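Local coordinates for major royal jelly protein 1 (Apis mellifera, PDB 5YYL) that is the most abundant protein of royal jelly, probably nourishes developing honeybee larvae, and binds the sterol 24-methylenecholesterol, at residues K126-K131 against S186-Q191; H172-N177 against D221-L226; F231-K236 against P269-S274; T262-Y267 against Y277-Q282; I301-S306 against L336-I341. One frame throughout, in Å; residues are numbered along the deposited sequence.

Contact 1: residues K126-K131 against S186-Q191; sequences KLAIDK and SSLAVQ
The carbonyl oxygen L127 O accepts a hydrogen bond from a water at 2.6 Å and a second one from K358 NZ. The same water donates to L188 O at 2.8 Å, so it joins the two strands. No direct hydrogen bond crosses between strands 126-129 and 186-191. They run nearly parallel, at 9°, and their axes come within 6.5 Å. L188 and V190 both point at the other strand. V190 CG2 meets A128 CB at 3.5 Å, and L188 CD2 comes to 4.0 Å from the same methyl. L188 CD2 also lies beside K126 O. At the other end, K126 CB meets L188 CB at 3.7 Å. The K126 chain bends at its second torsion (chi2 70°), which lays CD alongside S186 O at 3.6 Å. The amine then goes on to S67 O outside the pair. S186 OG bonds to S254 OG and S187 OG to M256 N, both on strand 253-258. These are the first strands of two successive four-stranded sheets, consistent with neighbouring blades of a beta-propeller. The chemistry implies that the two blades adhere here through small apolar groups and one water bridge rather than through a continuous sheet.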
# COMPACT_ATOMS: atom_id res chain seq x y z
N LYS A 126 -2.87 -43.11 6.57
CA LYS A 126 -3.38 -41.91 7.23
C LYS A 126 -2.26 -40.91 7.51
O LYS A 126 -1.11 -41.30 7.65
CB LYS A 126 -4.07 -42.30 8.53
CG LYS A 126 -5.55 -41.96 8.62
CD LYS A 126 -6.40 -42.84 7.71
CE LYS A 126 -7.79 -42.23 7.50
NZ LYS A 126 -8.48 -42.84 6.33
N LEU A 127 -2.63 -39.64 7.63
CA LEU A 127 -1.70 -38.54 7.89
C LEU A 127 -2.16 -37.70 9.06
O LEU A 127 -3.32 -37.72 9.46
CB LEU A 127 -1.55 -37.65 6.67
CG LEU A 127 -1.16 -38.31 5.34
CD1 LEU A 127 -1.23 -37.28 4.21
CD2 LEU A 127 0.23 -38.95 5.40
N ALA A 128 -1.22 -36.95 9.62
CA ALA A 128 -1.50 -36.05 10.73
C ALA A 128 -0.41 -34.99 10.79
O ALA A 128 0.77 -35.31 10.64
CB ALA A 128 -1.55 -36.81 12.03
N ILE A 129 -0.81 -33.74 11.03
CA ILE A 129 0.12 -32.64 11.16
C ILE A 129 -0.01 -32.04 12.56
O ILE A 129 -1.12 -31.77 13.04
CB ILE A 129 -0.09 -31.60 10.05
CG1 ILE A 129 -0.21 -32.32 8.69
CG2 ILE A 129 1.04 -30.60 10.07
CD1 ILE A 129 0.04 -31.49 7.44
N ASP A 130 1.12 -31.83 13.23
CA ASP A 130 1.15 -31.38 14.62
C ASP A 130 1.50 -29.90 14.72
O ASP A 130 1.82 -29.27 13.70
CB ASP A 130 2.08 -32.27 15.47
CG ASP A 130 3.58 -32.09 15.17
OD1 ASP A 130 4.00 -31.09 14.54
OD2 ASP A 130 4.36 -32.96 15.61
N LYS A 131 1.47 -29.36 15.94
CA LYS A 131 1.79 -27.94 16.20
C LYS A 131 3.15 -27.51 15.64
O LYS A 131 3.31 -26.37 15.22
CB LYS A 131 1.73 -27.62 17.70
N SER A 186 -5.70 -48.45 10.21
CA SER A 186 -6.60 -47.66 9.34
C SER A 186 -7.00 -46.26 9.85
O SER A 186 -7.91 -45.65 9.30
CB SER A 186 -7.89 -48.47 9.24
OG SER A 186 -8.57 -48.52 10.52
N SER A 187 -6.38 -45.79 10.94
CA SER A 187 -6.78 -44.54 11.59
C SER A 187 -5.66 -44.02 12.48
O SER A 187 -4.89 -44.80 13.03
CB SER A 187 -8.07 -44.73 12.41
OG SER A 187 -8.92 -43.59 12.30
N LEU A 188 -5.56 -42.70 12.58
CA LEU A 188 -4.40 -42.06 13.18
C LEU A 188 -4.80 -40.75 13.82
O LEU A 188 -5.65 -40.01 13.30
CB LEU A 188 -3.31 -41.81 12.14
CG LEU A 188 -2.03 -41.07 12.51
CD1 LEU A 188 -1.18 -41.95 13.42
CD2 LEU A 188 -1.28 -40.68 11.24
N ALA A 189 -4.19 -40.46 14.97
CA ALA A 189 -4.41 -39.21 15.67
C ALA A 189 -3.17 -38.92 16.49
O ALA A 189 -2.57 -39.84 17.03
CB ALA A 189 -5.62 -39.31 16.56
N VAL A 190 -2.80 -37.65 16.59
CA VAL A 190 -1.56 -37.26 17.23
C VAL A 190 -1.79 -36.15 18.24
O VAL A 190 -2.51 -35.20 17.97
CB VAL A 190 -0.55 -36.81 16.16
CG1 VAL A 190 0.78 -36.41 16.80
CG2 VAL A 190 -0.36 -37.91 15.12
N GLN A 191 -1.16 -36.27 19.40
CA GLN A 191 -1.29 -35.33 20.52
C GLN A 191 0.09 -34.75 20.84
O GLN A 191 0.80 -35.26 21.69
CB GLN A 191 -1.89 -36.09 21.72
CG GLN A 191 -2.52 -35.26 22.82
CD GLN A 191 -3.28 -36.15 23.80
OE1 GLN A 191 -2.76 -37.16 24.27
NE2 GLN A 191 -4.54 -35.80 24.08
O HOH W 1 -5.25 -38.35 11.11

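Contact 2: residues H172-N177 against D221-L226; sequences HDVAVN and DSFHRL
A short helix, 172-175, in the link between two successive propeller sheets packs here against the edge of the second. Its V174 meets R225 on the edge strand and F223 just before it. V174 CG2 touches F223 CB at 3.8 Å, and V174 CG1 lies equally near R225 CB. The V174 and R225 side chains slide past each other in opposite directions. With chi1 at 177°, R225 leaves its backbone trans and stays extended to NE, which carries the guanidinium along the helix end. There NH1 donates to V174 O at 2.9 Å, nearly straight at 164°. The oxygen lies in the guanidinium plane, but the donor sits above the carbonyl plane. The backbone from V176 to N177 passes over one guanidinium face, with V176 C 3.4 Å from NH1. NH1 also forms a salt bridge with D207 OD2 on strand 201-207. The helix follows strand 163-169 and precedes strand 185-192, while R225 belongs to the last, outermost strand of the sheet that 185-192 begins.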
# COMPACT_ATOMS: atom_id res chain seq x y z
N HIS A 172 5.24 -56.38 15.37
CA HIS A 172 4.22 -57.41 15.18
C HIS A 172 3.47 -57.76 16.48
O HIS A 172 2.28 -58.06 16.44
CB HIS A 172 4.86 -58.66 14.57
CG HIS A 172 3.88 -59.57 13.92
ND1 HIS A 172 3.57 -59.50 12.58
CD2 HIS A 172 3.14 -60.60 14.42
CE1 HIS A 172 2.69 -60.43 12.28
NE2 HIS A 172 2.41 -61.12 13.38
N ASP A 173 4.18 -57.71 17.61
CA ASP A 173 3.57 -57.79 18.96
C ASP A 173 2.26 -57.00 19.08
O ASP A 173 1.29 -57.51 19.64
CB ASP A 173 4.60 -57.30 20.02
CG ASP A 173 4.18 -57.64 21.46
N VAL A 174 2.22 -55.77 18.56
CA VAL A 174 1.03 -54.88 18.66
C VAL A 174 0.35 -54.52 17.34
O VAL A 174 -0.75 -54.01 17.35
CB VAL A 174 1.38 -53.56 19.36
CG1 VAL A 174 1.93 -53.84 20.75
CG2 VAL A 174 2.37 -52.73 18.55
N ALA A 175 0.99 -54.78 16.21
CA ALA A 175 0.41 -54.50 14.88
C ALA A 175 -0.78 -55.39 14.51
O ALA A 175 -1.60 -55.02 13.69
CB ALA A 175 1.48 -54.62 13.81
N VAL A 176 -0.84 -56.58 15.10
CA VAL A 176 -1.87 -57.57 14.78
C VAL A 176 -2.46 -58.10 16.09
O VAL A 176 -1.82 -58.05 17.16
CB VAL A 176 -1.27 -58.74 13.96
CG1 VAL A 176 -1.03 -58.32 12.51
CG2 VAL A 176 0.01 -59.29 14.56
N ASN A 177 -3.67 -58.65 15.99
CA ASN A 177 -4.27 -59.40 17.10
C ASN A 177 -3.46 -60.69 17.34
O ASN A 177 -3.14 -61.41 16.38
CB ASN A 177 -5.72 -59.76 16.79
CG ASN A 177 -6.39 -60.52 17.91
OD1 ASN A 177 -6.99 -61.57 17.70
ND2 ASN A 177 -6.26 -60.00 19.13
N ASP A 221 9.77 -44.50 22.40
CA ASP A 221 9.38 -45.38 21.28
C ASP A 221 8.65 -46.65 21.73
O ASP A 221 8.63 -47.64 21.00
CB ASP A 221 10.58 -45.71 20.38
CG ASP A 221 11.21 -44.49 19.78
OD1 ASP A 221 10.85 -43.36 20.17
OD2 ASP A 221 12.07 -44.65 18.89
N SER A 222 7.98 -46.61 22.89
CA SER A 222 7.21 -47.75 23.40
C SER A 222 5.85 -47.82 22.70
O SER A 222 5.31 -46.81 22.27
CB SER A 222 7.02 -47.64 24.91
OG SER A 222 6.41 -46.42 25.28
N PHE A 223 5.32 -49.04 22.57
CA PHE A 223 3.98 -49.28 22.02
C PHE A 223 3.18 -50.11 23.03
O PHE A 223 3.74 -50.82 23.84
CB PHE A 223 4.08 -50.07 20.72
CG PHE A 223 4.65 -49.30 19.57
CD1 PHE A 223 3.82 -48.72 18.62
CD2 PHE A 223 6.02 -49.22 19.39
CE1 PHE A 223 4.34 -48.05 17.53
CE2 PHE A 223 6.55 -48.55 18.31
CZ PHE A 223 5.71 -47.97 17.37
N HIS A 224 1.86 -49.99 22.97
CA HIS A 224 0.95 -50.74 23.83
C HIS A 224 -0.38 -50.99 23.12
O HIS A 224 -1.09 -50.03 22.81
CB HIS A 224 0.70 -49.97 25.14
CG HIS A 224 1.91 -49.86 26.01
ND1 HIS A 224 2.21 -50.79 26.98
CD2 HIS A 224 2.92 -48.96 26.03
CE1 HIS A 224 3.35 -50.45 27.57
NE2 HIS A 224 3.80 -49.35 27.01
N ARG A 225 -0.72 -52.26 22.87
CA ARG A 225 -1.99 -52.62 22.23
C ARG A 225 -3.08 -52.80 23.27
O ARG A 225 -2.91 -53.56 24.21
CB ARG A 225 -1.85 -53.88 21.39
CG ARG A 225 -3.16 -54.35 20.76
CD ARG A 225 -2.91 -55.25 19.57
NE ARG A 225 -4.15 -55.53 18.85
CZ ARG A 225 -4.36 -55.34 17.54
NH1 ARG A 225 -3.39 -54.92 16.70
NH2 ARG A 225 -5.57 -55.60 17.05
N LEU A 226 -4.20 -52.11 23.09
CA LEU A 226 -5.36 -52.20 23.98
C LEU A 226 -6.47 -52.97 23.27
O LEU A 226 -6.48 -53.10 22.05
CB LEU A 226 -5.83 -50.80 24.32
CG LEU A 226 -5.03 -49.99 25.36
CD1 LEU A 226 -3.53 -50.27 25.37
CD2 LEU A 226 -5.26 -48.50 25.15

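Contact 3: residues F231-K236 against P269-S274; sequences FDYDPK and PVASTS
The ring of Y233 presents its edge to A271, whose CB lies near the ring plane. The closest approach of these two side chains is between Y233 CB and A271 CB, at 4.3 Å. F231 starts away from the other loop, and its ring meets those of Y267 and Y295, with planes at about 75° in each case. What faces P269 is the backbone that follows F231: D232 O lies against the CB-CG edge of the proline, 3.0 Å from P269 CG. One direct hydrogen bond joins the loops. D234 N donates to A271 O at 2.9 Å, with the donor in the carbonyl plane and an N-H...O angle of 153°. A271 CB lies 3.4 Å from D234 O. The D234 carboxylate serves its own loop. Its CG is anti to the backbone N (chi1 -168°), and OD1 accepts from K236 N at 3.1 Å, met from above the carboxylate plane. This is an Asx turn. The other loop has its own side-chain bond: S272 OG donates to P269 O at 2.7 Å. Further out, Y233 N is held by E211 OE1, and A271 is backbone-bonded to D251. A271 is the centre of an inverse gamma turn in the connection of a propeller hairpin, strands 264-269 and 275-279, packed on the loop that leaves the preceding sheet.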
# COMPACT_ATOMS: atom_id res chain seq x y z
N PHE A 231 -14.16 -51.70 20.80
CA PHE A 231 -13.33 -51.86 19.58
C PHE A 231 -13.80 -52.95 18.61
O PHE A 231 -13.26 -53.05 17.49
CB PHE A 231 -11.86 -52.15 19.92
CG PHE A 231 -11.20 -51.15 20.81
CD1 PHE A 231 -11.80 -49.95 21.19
CD2 PHE A 231 -9.92 -51.42 21.27
CE1 PHE A 231 -11.14 -49.06 22.03
CE2 PHE A 231 -9.26 -50.54 22.11
CZ PHE A 231 -9.87 -49.36 22.49
N ASP A 232 -14.76 -53.78 19.02
CA ASP A 232 -15.17 -54.94 18.22
C ASP A 232 -16.27 -54.57 17.24
O ASP A 232 -17.06 -53.66 17.50
CB ASP A 232 -15.66 -56.09 19.12
CG ASP A 232 -14.56 -56.70 19.98
OD1 ASP A 232 -14.92 -57.32 21.01
OD2 ASP A 232 -13.35 -56.58 19.63
N TYR A 233 -16.32 -55.30 16.12
CA TYR A 233 -17.33 -55.07 15.10
C TYR A 233 -18.67 -55.66 15.56
O TYR A 233 -18.69 -56.65 16.28
CB TYR A 233 -16.90 -55.66 13.74
CG TYR A 233 -17.30 -57.09 13.43
CD1 TYR A 233 -18.49 -57.36 12.75
CD2 TYR A 233 -16.49 -58.16 13.78
CE1 TYR A 233 -18.87 -58.66 12.45
CE2 TYR A 233 -16.86 -59.47 13.47
CZ TYR A 233 -18.05 -59.71 12.81
OH TYR A 233 -18.46 -60.99 12.48
N ASP A 234 -19.77 -55.03 15.14
CA ASP A 234 -21.10 -55.52 15.45
C ASP A 234 -21.68 -56.14 14.17
O ASP A 234 -21.79 -55.45 13.16
CB ASP A 234 -21.96 -54.36 15.93
CG ASP A 234 -23.27 -54.81 16.54
OD1 ASP A 234 -23.70 -55.96 16.28
OD2 ASP A 234 -23.87 -54.01 17.29
N PRO A 235 -22.04 -57.44 14.21
CA PRO A 235 -22.62 -58.09 13.02
C PRO A 235 -23.95 -57.48 12.55
O PRO A 235 -24.25 -57.50 11.35
CB PRO A 235 -22.83 -59.55 13.48
CG PRO A 235 -21.93 -59.73 14.66
CD PRO A 235 -21.89 -58.39 15.33
N LYS A 236 -24.72 -56.97 13.51
CA LYS A 236 -25.98 -56.24 13.27
C LYS A 236 -25.88 -55.12 12.22
O LYS A 236 -26.77 -55.01 11.38
CB LYS A 236 -26.47 -55.66 14.61
CG LYS A 236 -27.97 -55.50 14.80
CD LYS A 236 -28.28 -55.17 16.27
CE LYS A 236 -28.08 -56.37 17.21
N PRO A 269 -16.56 -48.66 16.05
CA PRO A 269 -16.32 -49.71 15.04
C PRO A 269 -17.06 -49.36 13.74
O PRO A 269 -18.13 -48.72 13.79
CB PRO A 269 -16.88 -50.99 15.69
CG PRO A 269 -17.22 -50.64 17.11
CD PRO A 269 -17.32 -49.16 17.21
N VAL A 270 -16.47 -49.74 12.60
CA VAL A 270 -17.04 -49.45 11.26
C VAL A 270 -18.43 -50.06 11.14
O VAL A 270 -19.37 -49.38 10.75
CB VAL A 270 -16.14 -49.99 10.12
CG1 VAL A 270 -16.82 -49.90 8.75
CG2 VAL A 270 -14.80 -49.26 10.09
N ALA A 271 -18.54 -51.33 11.49
CA ALA A 271 -19.84 -51.96 11.59
C ALA A 271 -20.38 -51.66 12.99
O ALA A 271 -20.30 -52.47 13.91
CB ALA A 271 -19.73 -53.45 11.35
N SER A 272 -20.95 -50.48 13.14
CA SER A 272 -21.62 -50.08 14.39
C SER A 272 -22.38 -48.81 14.11
O SER A 272 -22.10 -48.13 13.13
CB SER A 272 -20.62 -49.84 15.53
OG SER A 272 -20.20 -48.49 15.55
N THR A 273 -23.33 -48.49 14.98
CA THR A 273 -24.06 -47.22 14.88
C THR A 273 -23.85 -46.39 16.15
O THR A 273 -24.66 -45.54 16.48
CB THR A 273 -25.55 -47.44 14.56
OG1 THR A 273 -26.20 -48.06 15.67
CG2 THR A 273 -25.71 -48.28 13.29
N SER A 274 -22.73 -46.65 16.81
CA SER A 274 -22.42 -46.08 18.11
C SER A 274 -21.34 -44.99 17.98
O SER A 274 -20.63 -44.93 16.96
CB SER A 274 -21.91 -47.20 19.01
OG SER A 274 -22.81 -48.30 19.05

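Contact 4: residues T262-Y267 against Y277-Q282; sequences TNNLYY and YVNTEQ
Strands 264-267 and 277-279 run antiparallel at 166°, with L265 and V278 as a hydrogen-bonded pair between the non-hydrogen-bonded pairs N264-N279 and Y266-Y277. L265 N donates to V278 O at 2.9 Å, and V278 N donates back to L265 O at 3.2 Å. N263 O accepts twice from T280: from OG1 at 2.8 Å, on a lone pair, and from the backbone N at 3.1 Å. T280 OG1 also bonds to Q191. On the N264 side of the sheet, Y266 and Y277 lie side by side, ring centres 5.1 Å apart and planes oblique. The CG of Y277 sits between its backbone N and carbonyl carbon (chi1 67°), which brings the ring obliquely beside N264, amide and ring planes 49° apart. N264 CG is 3.3 Å from Y277 CD1. N279 ND2 makes a weak bond to N264 OD1, while N279 OD1 accepts from E281 N at 2.7 Å, capping the following helix. On the opposite face L265 CB packs on V278 CG1. T262 OG1 accepts from N264 N in an ST turn, and T262 OG1 and Y266 OH both bond to E332 OE2. The whole is a beta hairpin of the two middle strands of a four-stranded propeller sheet.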
# COMPACT_ATOMS: atom_id res chain seq x y z
N THR A 262 -11.10 -31.33 24.97
CA THR A 262 -11.41 -32.31 26.04
C THR A 262 -10.42 -33.47 26.17
O THR A 262 -10.48 -34.20 27.17
CB THR A 262 -12.81 -32.92 25.86
OG1 THR A 262 -12.81 -33.83 24.76
CG2 THR A 262 -13.85 -31.85 25.62
N ASN A 263 -9.55 -33.67 25.19
CA ASN A 263 -8.64 -34.82 25.13
C ASN A 263 -9.33 -36.19 25.00
O ASN A 263 -8.71 -37.23 25.21
CB ASN A 263 -7.66 -34.82 26.33
CG ASN A 263 -6.86 -33.55 26.43
OD1 ASN A 263 -5.74 -33.50 25.94
ND2 ASN A 263 -7.44 -32.50 27.02
N ASN A 264 -10.61 -36.20 24.63
CA ASN A 264 -11.30 -37.45 24.31
C ASN A 264 -10.93 -37.89 22.91
O ASN A 264 -11.02 -37.10 21.98
CB ASN A 264 -12.80 -37.28 24.38
CG ASN A 264 -13.27 -36.93 25.76
OD1 ASN A 264 -12.75 -37.43 26.77
ND2 ASN A 264 -14.28 -36.07 25.82
N LEU A 265 -10.47 -39.12 22.77
CA LEU A 265 -10.27 -39.75 21.47
C LEU A 265 -11.57 -40.47 21.10
O LEU A 265 -11.84 -41.58 21.57
CB LEU A 265 -9.10 -40.74 21.53
CG LEU A 265 -8.83 -41.58 20.29
CD1 LEU A 265 -8.42 -40.67 19.14
CD2 LEU A 265 -7.76 -42.60 20.61
N TYR A 266 -12.38 -39.80 20.27
CA TYR A 266 -13.64 -40.38 19.78
C TYR A 266 -13.35 -41.42 18.72
O TYR A 266 -12.38 -41.29 17.99
CB TYR A 266 -14.57 -39.31 19.22
CG TYR A 266 -15.01 -38.31 20.26
CD1 TYR A 266 -16.14 -38.54 21.04
CD2 TYR A 266 -14.31 -37.14 20.45
CE1 TYR A 266 -16.54 -37.63 22.01
CE2 TYR A 266 -14.70 -36.21 21.39
CZ TYR A 266 -15.81 -36.46 22.17
OH TYR A 266 -16.18 -35.53 23.11
N TYR A 267 -14.19 -42.45 18.65
CA TYR A 267 -14.04 -43.54 17.69
C TYR A 267 -15.34 -44.33 17.60
O TYR A 267 -16.28 -44.06 18.34
CB TYR A 267 -12.91 -44.47 18.10
CG TYR A 267 -13.16 -45.23 19.38
CD1 TYR A 267 -13.68 -46.52 19.36
CD2 TYR A 267 -12.89 -44.64 20.63
CE1 TYR A 267 -13.91 -47.21 20.55
CE2 TYR A 267 -13.12 -45.32 21.81
CZ TYR A 267 -13.62 -46.59 21.77
OH TYR A 267 -13.85 -47.27 22.95
N TYR A 277 -15.88 -43.15 23.11
CA TYR A 277 -14.63 -42.42 23.29
C TYR A 277 -13.85 -42.86 24.52
O TYR A 277 -14.40 -43.45 25.44
CB TYR A 277 -14.86 -40.91 23.34
CG TYR A 277 -15.62 -40.36 24.54
CD1 TYR A 277 -14.95 -39.79 25.61
CD2 TYR A 277 -17.02 -40.34 24.56
CE1 TYR A 277 -15.63 -39.26 26.69
CE2 TYR A 277 -17.71 -39.82 25.64
CZ TYR A 277 -17.01 -39.27 26.70
OH TYR A 277 -17.66 -38.73 27.79
N VAL A 278 -12.55 -42.57 24.51
CA VAL A 278 -11.66 -42.80 25.65
C VAL A 278 -10.95 -41.49 25.96
O VAL A 278 -10.41 -40.86 25.05
CB VAL A 278 -10.65 -43.92 25.35
CG1 VAL A 278 -9.69 -43.59 24.22
CG2 VAL A 278 -9.85 -44.29 26.58
N ASN A 279 -10.95 -41.07 27.22
CA ASN A 279 -10.11 -39.93 27.60
C ASN A 279 -8.65 -40.38 27.62
O ASN A 279 -8.33 -41.48 28.07
CB ASN A 279 -10.50 -39.33 28.95
CG ASN A 279 -9.79 -38.00 29.22
OD1 ASN A 279 -8.57 -37.94 29.41
ND2 ASN A 279 -10.56 -36.92 29.20
N THR A 280 -7.78 -39.51 27.12
CA THR A 280 -6.36 -39.82 26.95
C THR A 280 -5.48 -39.38 28.12
O THR A 280 -4.31 -39.77 28.16
CB THR A 280 -5.81 -39.20 25.65
OG1 THR A 280 -6.04 -37.79 25.65
CG2 THR A 280 -6.49 -39.81 24.44
N GLU A 281 -5.99 -38.60 29.07
CA GLU A 281 -5.26 -38.35 30.33
C GLU A 281 -4.91 -39.67 31.06
O GLU A 281 -3.87 -39.77 31.71
CB GLU A 281 -6.04 -37.41 31.27
CG GLU A 281 -6.24 -36.01 30.70
N GLN A 282 -5.77 -40.67 30.91
CA GLN A 282 -5.50 -42.06 31.32
C GLN A 282 -4.16 -42.63 30.84
O GLN A 282 -3.46 -43.35 31.57
CB GLN A 282 -6.60 -42.99 30.79
CG GLN A 282 -8.01 -42.75 31.34
CD GLN A 282 -8.98 -43.82 30.87
OE1 GLN A 282 -8.80 -44.99 31.20
NE2 GLN A 282 -10.01 -43.42 30.12

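Contact 5: residues I301-S306 against L336-I341; sequences ILDTQS and LERHNI
D303 and R338 meet at about a right angle, with carboxylate and guanidinium planes 85° apart. The R338 chain is bent twice, at chi2 (-83°) and chi3, so that it folds past I301 O and brings its guanidinium edge to D303. NH2 donates to D303 OD1 at 2.7 Å on the syn side, in the guanidinium plane, and makes a salt bridge. NH1 reaches the same oxygen more weakly, at 2.8 Å, and has a weak bond to I301 O at 3.3 Å. Both charged residues are exposed to solvent. The rest of the contact is apolar. The I301 and I341 chains approach obliquely, and their CD1 atoms are 3.5 Å apart. L302 crosses I341 at about a right angle, with CD2 3.8 Å from I341 CD1. Both L302 and I341 touch F319 of strand 316-321. I301 CD1 also lies against E337 CA and L336 CG. The loops lead into the first and last strands, 306-311 and 342-346, of one four-stranded antiparallel sheet, the blade unit of a beta-propeller.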
# COMPACT_ATOMS: atom_id res chain seq x y z
N ILE A 301 -26.46 -44.91 19.11
CA ILE A 301 -26.94 -43.53 19.15
C ILE A 301 -27.26 -42.96 17.77
O ILE A 301 -28.04 -42.03 17.67
CB ILE A 301 -25.96 -42.58 19.88
CG1 ILE A 301 -26.63 -41.21 20.11
CG2 ILE A 301 -24.63 -42.44 19.13
CD1 ILE A 301 -25.93 -40.33 21.12
N LEU A 302 -26.65 -43.47 16.71
CA LEU A 302 -26.93 -43.00 15.33
C LEU A 302 -27.83 -44.00 14.62
O LEU A 302 -27.87 -45.18 14.98
CB LEU A 302 -25.62 -42.80 14.53
CG LEU A 302 -24.50 -42.03 15.23
CD1 LEU A 302 -23.24 -42.07 14.39
CD2 LEU A 302 -24.93 -40.60 15.49
N ASP A 303 -28.55 -43.54 13.61
CA ASP A 303 -29.42 -44.41 12.81
C ASP A 303 -28.63 -45.22 11.78
O ASP A 303 -29.11 -46.26 11.33
CB ASP A 303 -30.50 -43.58 12.11
CG ASP A 303 -31.47 -42.94 13.08
OD1 ASP A 303 -32.08 -43.67 13.90
OD2 ASP A 303 -31.64 -41.71 13.04
N THR A 304 -27.46 -44.72 11.38
CA THR A 304 -26.57 -45.41 10.44
C THR A 304 -25.13 -45.45 10.96
O THR A 304 -24.83 -44.91 12.03
CB THR A 304 -26.65 -44.76 9.04
OG1 THR A 304 -25.86 -45.50 8.10
CG2 THR A 304 -26.19 -43.22 9.04
N GLN A 305 -24.24 -46.09 10.21
CA GLN A 305 -22.83 -46.17 10.57
C GLN A 305 -22.13 -44.83 10.36
O GLN A 305 -22.45 -44.10 9.45
CB GLN A 305 -22.13 -47.28 9.77
CG GLN A 305 -22.67 -48.69 10.01
CD GLN A 305 -23.54 -49.26 8.89
OE1 GLN A 305 -24.20 -48.55 8.15
NE2 GLN A 305 -23.55 -50.58 8.79
N SER A 306 -21.17 -44.51 11.21
CA SER A 306 -20.33 -43.33 11.04
C SER A 306 -19.05 -43.72 10.29
O SER A 306 -18.57 -44.85 10.43
CB SER A 306 -19.99 -42.70 12.39
OG SER A 306 -19.16 -43.55 13.17
N LEU A 336 -24.20 -36.05 25.18
CA LEU A 336 -24.17 -36.96 24.08
C LEU A 336 -25.49 -37.70 23.98
O LEU A 336 -25.68 -38.71 24.66
CB LEU A 336 -22.97 -37.93 24.22
CG LEU A 336 -22.59 -38.78 23.01
CD1 LEU A 336 -22.40 -37.97 21.73
CD2 LEU A 336 -21.33 -39.56 23.34
N GLU A 337 -26.39 -37.18 23.16
CA GLU A 337 -27.66 -37.86 22.89
C GLU A 337 -28.26 -37.39 21.58
O GLU A 337 -27.88 -36.34 21.08
CB GLU A 337 -28.66 -37.67 24.04
CG GLU A 337 -28.66 -36.31 24.72
CD GLU A 337 -29.53 -36.27 25.98
OE1 GLU A 337 -29.80 -37.33 26.60
OE2 GLU A 337 -29.95 -35.15 26.36
N ARG A 338 -29.23 -38.15 21.09
CA ARG A 338 -29.91 -37.91 19.80
C ARG A 338 -30.33 -36.47 19.54
O ARG A 338 -30.11 -35.97 18.45
CB ARG A 338 -31.19 -38.75 19.68
CG ARG A 338 -31.04 -40.25 19.75
CD ARG A 338 -30.64 -40.90 18.46
NE ARG A 338 -31.72 -40.94 17.48
CZ ARG A 338 -31.85 -41.85 16.51
NH1 ARG A 338 -31.00 -42.88 16.38
NH2 ARG A 338 -32.89 -41.74 15.67
N HIS A 339 -30.94 -35.80 20.53
CA HIS A 339 -31.44 -34.42 20.34
C HIS A 339 -30.34 -33.35 20.21
O HIS A 339 -30.62 -32.21 19.81
CB HIS A 339 -32.50 -34.05 21.41
CG HIS A 339 -31.94 -33.55 22.71
ND1 HIS A 339 -31.90 -32.20 23.03
CD2 HIS A 339 -31.43 -34.20 23.78
CE1 HIS A 339 -31.37 -32.05 24.23
NE2 HIS A 339 -31.08 -33.25 24.71
N ASN A 340 -29.09 -33.72 20.52
CA ASN A 340 -27.92 -32.87 20.26
C ASN A 340 -27.10 -33.22 18.99
O ASN A 340 -26.14 -32.52 18.68
CB ASN A 340 -27.03 -32.88 21.50
CG ASN A 340 -27.71 -32.31 22.71
OD1 ASN A 340 -28.60 -31.47 22.58
ND2 ASN A 340 -27.30 -32.75 23.89
N ILE A 341 -27.47 -34.30 18.30
CA ILE A 341 -26.87 -34.70 17.04
C ILE A 341 -27.69 -34.12 15.88
O ILE A 341 -28.89 -34.36 15.80
CB ILE A 341 -26.79 -36.24 16.95
CG1 ILE A 341 -25.79 -36.72 18.00
CG2 ILE A 341 -26.37 -36.72 15.57
CD1 ILE A 341 -25.85 -38.20 18.30

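Contact 1 lies nearest the chain centre, about 8 Å away, and contact 4 is the most buried. The other three sit further out, in loops and sheet edges. Contacts 1 and 2 both join the sheet containing strand 185-192 to what precedes it, at the sheet's first and last strands. Contacts 3 and 4 share one hairpin, at its turn and along its strands. Contacts 1 and 4 also touch where A189 packs on L265. Contacts 3 and 5 meet where L302 N probably donates to T273 O. The chemistry follows the place: methyl groups and water in contact 1, strand pairing in contact 4, backbone-held loops in contact 3, and arginines at contacts 2 and 5.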